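Local coordinates for probable acrylyl-CoA reductase AcuI (Escherichia coli, PDB 1O89), which probably catalyses the NADPH-dependent reduction of acrylyl-CoA to propanoyl-CoA and works as a homodimer, at residues A[105-110]-A[298-303]; A[145-150]-A[286-291]; A[181-186]-A[305-310]. One frame throughout, in Å; residues are numbered along the deposited sequence.

Contact 1 (A[105-110]-A[298-303]); sequences LLTGWG and QAWQRL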
loop_
_atom_site.group_PDB
_atom_site.type_symbol
_atom_site.label_atom_id
_atom_site.label_comp_id
_atom_site.label_asym_id
_atom_site.label_seq_id
_atom_site.Cartn_x
_atom_site.Cartn_y
_atom_site.Cartn_z
ATOM N N LEU A 105 19.207 -21.759 -9.562
ATOM C CA LEU A 105 17.765 -21.951 -9.659
ATOM C C LEU A 105 17.108 -20.809 -10.395
ATOM O O LEU A 105 17.718 -19.768 -10.649
ATOM C CB LEU A 105 17.128 -22.210 -8.277
ATOM C CG LEU A 105 16.876 -21.202 -7.147
ATOM C CD1 LEU A 105 18.139 -20.924 -6.392
ATOM C CD2 LEU A 105 16.160 -19.897 -7.552
ATOM N N LEU A 106 15.851 -21.029 -10.748
ATOM C CA LEU A 106 15.032 -20.031 -11.395
ATOM C C LEU A 106 13.606 -20.204 -10.943
ATOM O O LEU A 106 13.116 -21.341 -10.860
ATOM C CB LEU A 106 15.098 -20.183 -12.918
ATOM C CG LEU A 106 14.294 -19.119 -13.684
ATOM C CD1 LEU A 106 14.990 -18.706 -14.973
ATOM C CD2 LEU A 106 12.853 -19.575 -13.998
ATOM N N THR A 107 12.960 -19.084 -10.614
ATOM C CA THR A 107 11.502 -18.984 -10.572
ATOM C C THR A 107 11.053 -17.740 -11.336
ATOM O O THR A 107 11.788 -16.758 -11.431
ATOM C CB THR A 107 10.970 -18.977 -9.124
ATOM O OG1 THR A 107 11.412 -17.799 -8.433
ATOM C CG2 THR A 107 11.597 -20.139 -8.338
ATOM N N GLY A 108 9.853 -17.817 -11.908
ATOM C CA GLY A 108 9.211 -16.687 -12.559
ATOM C C GLY A 108 9.762 -16.274 -13.920
ATOM O O GLY A 108 10.269 -17.087 -14.693
ATOM N N TRP A 109 9.627 -14.985 -14.190
ATOM C CA TRP A 109 10.061 -14.309 -15.421
ATOM C C TRP A 109 9.257 -14.691 -16.670
ATOM O O TRP A 109 9.612 -14.299 -17.764
ATOM C CB TRP A 109 11.563 -14.487 -15.660
ATOM C CG TRP A 109 12.435 -13.862 -14.607
ATOM C CD1 TRP A 109 13.209 -14.513 -13.705
ATOM C CD2 TRP A 109 12.632 -12.468 -14.363
ATOM N NE1 TRP A 109 13.873 -13.619 -12.905
ATOM C CE2 TRP A 109 13.540 -12.352 -13.289
ATOM C CE3 TRP A 109 12.152 -11.299 -14.955
ATOM C CZ2 TRP A 109 13.964 -11.129 -12.799
ATOM C CZ3 TRP A 109 12.567 -10.074 -14.453
ATOM C CH2 TRP A 109 13.464 -10.001 -13.390
ATOM N N GLY A 110 8.133 -15.382 -16.487
ATOM C CA GLY A 110 7.331 -15.897 -17.587
ATOM C C GLY A 110 7.758 -17.305 -18.013
ATOM O O GLY A 110 7.131 -17.919 -18.880
ATOM N N GLN A 298 18.213 -11.473 -2.232
ATOM C CA GLN A 298 17.998 -11.169 -0.832
ATOM C C GLN A 298 16.946 -12.100 -0.217
ATOM O O GLN A 298 17.115 -12.570 0.899
ATOM C CB GLN A 298 17.615 -9.706 -0.673
ATOM C CG GLN A 298 17.292 -9.282 0.750
ATOM C CD GLN A 298 16.859 -7.826 0.844
ATOM O OE1 GLN A 298 16.816 -7.263 1.943
ATOM N NE2 GLN A 298 16.549 -7.209 -0.300
ATOM N N ALA A 299 15.885 -12.391 -0.959
ATOM C CA ALA A 299 14.806 -13.221 -0.447
ATOM C C ALA A 299 15.246 -14.657 -0.278
ATOM O O ALA A 299 14.812 -15.318 0.671
ATOM C CB ALA A 299 13.574 -13.165 -1.356
ATOM N N TRP A 300 16.058 -15.150 -1.206
ATOM C CA TRP A 300 16.522 -16.526 -1.124
ATOM C C TRP A 300 17.455 -16.698 0.060
ATOM O O TRP A 300 17.429 -17.735 0.707
ATOM C CB TRP A 300 17.192 -16.997 -2.425
ATOM C CG TRP A 300 16.179 -17.413 -3.444
ATOM C CD1 TRP A 300 15.775 -16.700 -4.524
ATOM C CD2 TRP A 300 15.401 -18.617 -3.443
ATOM N NE1 TRP A 300 14.806 -17.385 -5.210
ATOM C CE2 TRP A 300 14.552 -18.565 -4.567
ATOM C CE3 TRP A 300 15.357 -19.753 -2.618
ATOM C CZ2 TRP A 300 13.669 -19.591 -4.890
ATOM C CZ3 TRP A 300 14.479 -20.771 -2.932
ATOM C CH2 TRP A 300 13.642 -20.685 -4.066
ATOM N N GLN A 301 18.288 -15.696 0.329
ATOM C CA GLN A 301 19.183 -15.728 1.485
ATOM C C GLN A 301 18.369 -15.768 2.785
ATOM O O GLN A 301 18.692 -16.506 3.710
ATOM C CB GLN A 301 20.090 -14.496 1.483
ATOM C CG GLN A 301 21.304 -14.633 2.350
ATOM C CD GLN A 301 21.291 -13.724 3.573
ATOM O OE1 GLN A 301 20.231 -13.481 4.185
ATOM N NE2 GLN A 301 22.478 -13.240 3.951
ATOM N N ARG A 302 17.309 -14.970 2.828
ATOM C CA ARG A 302 16.417 -14.906 3.979
ATOM C C ARG A 302 15.689 -16.239 4.225
ATOM O O ARG A 302 15.505 -16.638 5.380
ATOM C CB ARG A 302 15.402 -13.768 3.801
ATOM C CG ARG A 302 15.982 -12.363 4.064
ATOM C CD ARG A 302 16.448 -12.146 5.487
ATOM N NE ARG A 302 15.358 -12.383 6.428
ATOM C CZ ARG A 302 14.444 -11.477 6.777
ATOM N NH1 ARG A 302 14.485 -10.229 6.301
ATOM N NH2 ARG A 302 13.486 -11.817 7.631
ATOM N N LEU A 303 15.304 -16.929 3.149
ATOM C CA LEU A 303 14.650 -18.235 3.263
ATOM C C LEU A 303 15.560 -19.273 3.908
ATOM O O LEU A 303 15.104 -20.127 4.654
ATOM C CB LEU A 303 14.210 -18.731 1.890
ATOM C CG LEU A 303 12.936 -18.077 1.387
ATOM C CD1 LEU A 303 12.880 -18.105 -0.133
ATOM C CD2 LEU A 303 11.748 -18.769 1.995
HETATM O O HOH W 1 13.812 -16.792 -8.005
#
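L105 and T107 of strand 103-107 meet one residue of helix 293-306, W300. The indole is the whole helix side of this contact, and it is gripped in two ways.

The first is apolar packing. L105 lies over one face of the indole. Its CD2 does the touching, 3.6 Å from W300 CE2, and sits toward the rim of the ring system. The same methyl also lies close to CZ2 and NE1 of W300. L105 holds CG between its backbone N and its carbonyl carbon (chi1 74°). At this torsion CD2 comes to lie over the indole face. T107 comes at the edge. Its CG2 lies near the plane of the indole, 4.1 Å from W300 CZ2. Within the helix, L303 backs the opposite face with CD1, 3.9 Å above the ring plane.

The second is a water bridge. W300 NE1 donates to a water at 3.0 Å, and this water lies in the ring plane at the indole edge. The same water is 2.6 Å from T107 OG1, hydrogen-bonded to it. T107 therefore uses both branches on W300: the methyl directly, the hydroxyl through water. No direct hydrogen bond joins the two segments.

Around the pair, W300 also meets the ring of F150, with planes at about 20°, and touches I145. Both belong to helix 139-161, so a third element packs on the same indole.

The chemistry is mostly apolar, with one polar point. The strand belongs to the GroES-like domain and the helix to the region named after the zinc-binding dehydrogenases, so the contact joins the two. The indole N-H is buried there, and the water satisfies it.

Contact 2 (A[145-150]-A[286-291]); sequences IGTAGF and VDSVMT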
loop_
_atom_site.group_PDB
_atom_site.type_symbol
_atom_site.label_atom_id
_atom_site.label_comp_id
_atom_site.label_asym_id
_atom_site.label_seq_id
_atom_site.Cartn_x
_atom_site.Cartn_y
_atom_site.Cartn_z
ATOM N N ILE A 145 10.866 -25.313 -1.746
ATOM C CA ILE A 145 10.506 -23.940 -1.376
ATOM C C ILE A 145 9.620 -23.374 -2.480
ATOM O O ILE A 145 8.459 -23.029 -2.248
ATOM C CB ILE A 145 11.771 -23.035 -1.190
ATOM C CG1 ILE A 145 12.625 -23.496 -0.007
ATOM C CG2 ILE A 145 11.382 -21.585 -0.965
ATOM C CD1 ILE A 145 14.042 -22.888 -0.027
ATOM N N GLY A 146 10.201 -23.277 -3.666
ATOM C CA GLY A 146 9.483 -22.894 -4.866
ATOM C C GLY A 146 9.108 -21.416 -4.953
ATOM O O GLY A 146 9.505 -20.602 -4.116
ATOM N N THR A 147 8.344 -21.100 -5.994
ATOM C CA THR A 147 7.676 -19.826 -6.144
ATOM C C THR A 147 6.886 -19.490 -4.892
ATOM O O THR A 147 6.909 -18.357 -4.416
ATOM C CB THR A 147 6.722 -19.898 -7.366
ATOM O OG1 THR A 147 7.467 -19.683 -8.571
ATOM C CG2 THR A 147 5.682 -18.795 -7.350
ATOM N N ALA A 148 6.150 -20.472 -4.394
ATOM C CA ALA A 148 5.329 -20.311 -3.191
ATOM C C ALA A 148 6.134 -19.795 -2.007
ATOM O O ALA A 148 5.738 -18.830 -1.366
ATOM C CB ALA A 148 4.636 -21.656 -2.830
ATOM N N GLY A 149 7.267 -20.433 -1.730
ATOM C CA GLY A 149 8.129 -20.044 -0.629
ATOM C C GLY A 149 8.775 -18.691 -0.889
ATOM O O GLY A 149 8.843 -17.848 -0.001
ATOM N N PHE A 150 9.239 -18.482 -2.121
ATOM C CA PHE A 150 9.844 -17.220 -2.532
ATOM C C PHE A 150 8.854 -16.065 -2.320
ATOM O O PHE A 150 9.217 -15.003 -1.814
ATOM C CB PHE A 150 10.285 -17.324 -3.996
ATOM C CG PHE A 150 10.824 -16.034 -4.586
ATOM C CD1 PHE A 150 12.057 -15.534 -4.207
ATOM C CD2 PHE A 150 10.120 -15.362 -5.562
ATOM C CE1 PHE A 150 12.565 -14.350 -4.766
ATOM C CE2 PHE A 150 10.624 -14.169 -6.124
ATOM C CZ PHE A 150 11.842 -13.678 -5.725
ATOM N N VAL A 286 2.753 -7.649 -3.808
ATOM C CA VAL A 286 3.956 -8.450 -3.914
ATOM C C VAL A 286 3.891 -9.309 -5.153
ATOM O O VAL A 286 3.149 -10.291 -5.193
ATOM C CB VAL A 286 4.134 -9.377 -2.704
ATOM C CG1 VAL A 286 5.262 -10.358 -2.955
ATOM C CG2 VAL A 286 4.405 -8.553 -1.448
ATOM N N ASP A 287 4.664 -8.925 -6.165
ATOM C CA ASP A 287 4.834 -9.730 -7.375
ATOM C C ASP A 287 6.064 -10.596 -7.226
ATOM O O ASP A 287 7.080 -10.139 -6.712
ATOM C CB ASP A 287 4.965 -8.806 -8.589
ATOM C CG ASP A 287 5.495 -9.504 -9.801
ATOM O OD1 ASP A 287 4.811 -10.429 -10.302
ATOM O OD2 ASP A 287 6.595 -9.204 -10.307
ATOM N N SER A 288 5.955 -11.851 -7.655
ATOM C CA SER A 288 7.054 -12.800 -7.650
ATOM C C SER A 288 7.644 -13.010 -9.049
ATOM O O SER A 288 8.730 -13.540 -9.190
ATOM C CB SER A 288 6.564 -14.148 -7.107
ATOM O OG SER A 288 5.864 -14.886 -8.109
ATOM N N VAL A 289 6.913 -12.616 -10.078
ATOM C CA VAL A 289 7.259 -12.983 -11.450
ATOM C C VAL A 289 8.461 -12.202 -11.975
ATOM O O VAL A 289 9.379 -12.796 -12.557
ATOM C CB VAL A 289 6.046 -12.792 -12.394
ATOM C CG1 VAL A 289 6.414 -13.099 -13.853
ATOM C CG2 VAL A 289 4.870 -13.662 -11.913
ATOM N N MET A 290 8.461 -10.890 -11.736
ATOM C CA MET A 290 9.463 -9.978 -12.289
ATOM C C MET A 290 10.310 -9.277 -11.226
ATOM O O MET A 290 10.856 -8.202 -11.479
ATOM C CB MET A 290 8.777 -8.900 -13.129
ATOM C CG MET A 290 7.872 -9.428 -14.227
ATOM S SD MET A 290 8.768 -10.476 -15.396
ATOM C CE MET A 290 9.370 -9.256 -16.591
ATOM N N THR A 291 10.433 -9.853 -10.039
ATOM C CA THR A 291 11.130 -9.122 -8.979
ATOM C C THR A 291 12.622 -8.936 -9.349
ATOM O O THR A 291 13.249 -9.860 -9.861
ATOM C CB THR A 291 10.862 -9.713 -7.534
ATOM O OG1 THR A 291 12.079 -9.908 -6.808
ATOM C CG2 THR A 291 10.174 -11.044 -7.556
HETATM O O HOH W 2 7.188 -16.951 -9.941
#
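F150 points the edge of its ring at T291 and S288. F150 CE2 is 3.5 Å from T291 CG2 and 3.7 Å from S288 O, both near the ring plane. S288 CB adds a looser touch, 4.1 Å from F150 CD2. The ring reaches the loop because CG stands anti to the backbone N of F150 (chi1 175°). Replacing F150 by an alanine would probably leave T291 CG2 and the S288 carbonyl without their ring edge and open a gap between helix and loop.

One turn earlier, T147 lays CG2 4.0 Å from S288 OG. A water links the two hydroxyls: it donates to T147 OG1 at 3.1 Å and is hydrogen-bonded to S288 OG. T147 OG1 is also bonded to D85, which fixes the side chain further.

The next shell shapes the loop. D287 takes the backbone N of V289 on OD1, 3.0 Å away, in an Asx turn. Its OD2 takes the N of M290 from the syn side. D287 OD2 is also hydrogen-bonded to Y254 OH of the second subunit, so this loop reaches the dimer interface.

S288 is an NADP(+)-binding residue. The contact thus sets a cofactor-binding loop, which follows the last strand of the parallel sheet, against helix 139-161, beside the NADP(+) site of this medium-chain dehydrogenase/reductase.

Contact 3 (A[181-186]-A[305-310]); sequences GSTAVA and ADLPES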
loop_
_atom_site.group_PDB
_atom_site.type_symbol
_atom_site.label_atom_id
_atom_site.label_comp_id
_atom_site.label_asym_id
_atom_site.label_seq_id
_atom_site.Cartn_x
_atom_site.Cartn_y
_atom_site.Cartn_z
ATOM N N GLY A 181 0.716 -19.442 1.715
ATOM C CA GLY A 181 0.195 -19.218 3.053
ATOM C C GLY A 181 0.850 -20.078 4.124
ATOM O O GLY A 181 1.205 -19.568 5.187
ATOM N N SER A 182 1.003 -21.368 3.821
ATOM C CA SER A 182 1.664 -22.352 4.686
ATOM C C SER A 182 3.094 -21.973 5.065
ATOM O O SER A 182 3.496 -22.095 6.224
ATOM C CB SER A 182 1.747 -23.709 3.971
ATOM O OG SER A 182 0.453 -24.234 3.741
ATOM N N THR A 183 3.860 -21.556 4.059
ATOM C CA THR A 183 5.238 -21.142 4.246
ATOM C C THR A 183 5.278 -19.832 5.022
ATOM O O THR A 183 6.148 -19.636 5.863
ATOM C CB THR A 183 5.933 -20.955 2.886
ATOM O OG1 THR A 183 5.745 -22.124 2.085
ATOM C CG2 THR A 183 7.469 -20.811 3.048
ATOM N N ALA A 184 4.348 -18.931 4.738
ATOM C CA ALA A 184 4.306 -17.655 5.461
ATOM C C ALA A 184 4.059 -17.906 6.951
ATOM O O ALA A 184 4.650 -17.238 7.783
ATOM C CB ALA A 184 3.258 -16.737 4.895
ATOM N N VAL A 185 3.223 -18.891 7.282
ATOM C CA VAL A 185 2.933 -19.193 8.677
ATOM C C VAL A 185 4.217 -19.616 9.394
ATOM O O VAL A 185 4.510 -19.110 10.476
ATOM C CB VAL A 185 1.852 -20.283 8.832
ATOM C CG1 VAL A 185 1.779 -20.789 10.287
ATOM C CG2 VAL A 185 0.485 -19.764 8.393
ATOM N N ALA A 186 4.975 -20.537 8.790
ATOM C CA ALA A 186 6.241 -21.002 9.358
ATOM C C ALA A 186 7.302 -19.894 9.431
ATOM O O ALA A 186 7.962 -19.749 10.436
ATOM C CB ALA A 186 6.771 -22.213 8.580
ATOM N N ALA A 305 17.995 -18.636 6.106
ATOM C CA ALA A 305 18.150 -18.286 7.511
ATOM C C ALA A 305 16.883 -18.494 8.349
ATOM O O ALA A 305 16.989 -18.764 9.541
ATOM C CB ALA A 305 18.646 -16.845 7.647
ATOM N N ASP A 306 15.698 -18.391 7.742
ATOM C CA ASP A 306 14.446 -18.342 8.509
ATOM C C ASP A 306 13.488 -19.510 8.341
ATOM O O ASP A 306 12.500 -19.602 9.073
ATOM C CB ASP A 306 13.673 -17.074 8.171
ATOM C CG ASP A 306 14.434 -15.824 8.506
ATOM O OD1 ASP A 306 15.332 -15.847 9.390
ATOM O OD2 ASP A 306 14.186 -14.764 7.917
ATOM N N LEU A 307 13.740 -20.380 7.372
ATOM C CA LEU A 307 12.883 -21.544 7.186
ATOM C C LEU A 307 13.380 -22.585 8.174
ATOM O O LEU A 307 14.576 -22.861 8.187
ATOM C CB LEU A 307 12.982 -22.071 5.754
ATOM C CG LEU A 307 11.704 -22.329 4.950
ATOM C CD1 LEU A 307 10.694 -21.229 5.082
ATOM C CD2 LEU A 307 12.080 -22.552 3.491
ATOM N N PRO A 308 12.508 -23.141 9.020
ATOM C CA PRO A 308 12.946 -24.187 9.959
ATOM C C PRO A 308 13.375 -25.458 9.220
ATOM O O PRO A 308 12.994 -25.654 8.067
ATOM C CB PRO A 308 11.698 -24.470 10.829
ATOM C CG PRO A 308 10.603 -23.578 10.341
ATOM C CD PRO A 308 11.068 -22.852 9.129
ATOM N N GLU A 309 14.152 -26.310 9.880
ATOM C CA GLU A 309 14.563 -27.587 9.277
ATOM C C GLU A 309 13.376 -28.518 9.022
ATOM O O GLU A 309 13.344 -29.222 8.004
ATOM C CB GLU A 309 15.623 -28.297 10.132
ATOM C CG GLU A 309 17.004 -27.636 10.105
ATOM C CD GLU A 309 17.479 -27.267 8.701
ATOM O OE1 GLU A 309 18.094 -28.128 8.030
ATOM O OE2 GLU A 309 17.239 -26.113 8.268
ATOM N N SER A 310 12.396 -28.497 9.924
ATOM C CA SER A 310 11.184 -29.313 9.788
ATOM C C SER A 310 10.384 -29.007 8.518
ATOM O O SER A 310 9.573 -29.825 8.073
ATOM C CB SER A 310 10.280 -29.134 11.016
ATOM O OG SER A 310 9.942 -27.767 11.211
#
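T183 of helix 179-190 packs on L307, just past the end of helix 293-306. Helix 179-190 belongs to the Rossmann fold. It follows strand 170-173 and starts at the glycine-rich NADP(+)-binding turn.

From T183 CB the side chain splits in two. CB itself stays back, 5.2 Å from L307 CD1. The OG1 branch turns beside the backbone N (chi1 -52°) and bonds to G179 O one helical turn earlier. The hydroxyl is thus satisfied within its own helix, at a residue of the cofactor site. The CG2 branch stands anti to the backbone N and leads to L307. Its methyl meets L307 CD1 at 3.8 Å, where the two side chains cross at a slant. T183 CG2 is also 3.8 Å from G149 CA of helix 139-161.

L307 leaves helical geometry, and the chain then turns through P308. D306, just before it, makes salt bridges to K190, the last residue of helix 179-190, and to R302. These polar links flank an apolar contact that has no hydrogen bond between its segments.

One turn on from T183, A186 faces the proline ring. The approach is loose: A186 CB lies 4.4 Å from P308 CD.

From the N terminus the chain passes 105-110, 145-150 and 181-186, then returns through 286-291, 298-303 and 305-310. Contact 1 closes the loop from strand 103-107 to helix 293-306. Contact 2, nested inside it, closes the loop from helix 139-161 to the segment before helix 293-306. Contact 3 closes the loop from helix 179-190 to the end of helix 293-306 and crosses both others. Contacts 1 and 2 touch directly, with W109 N 2.7 Å from V289 O in a probable hydrogen bond. Contact 3 meets contact 2 through I145 with L307. Together they tie strand 103-107 and helix 179-190 to helix 293-306, and helix 139-161 to the 286-291 loop.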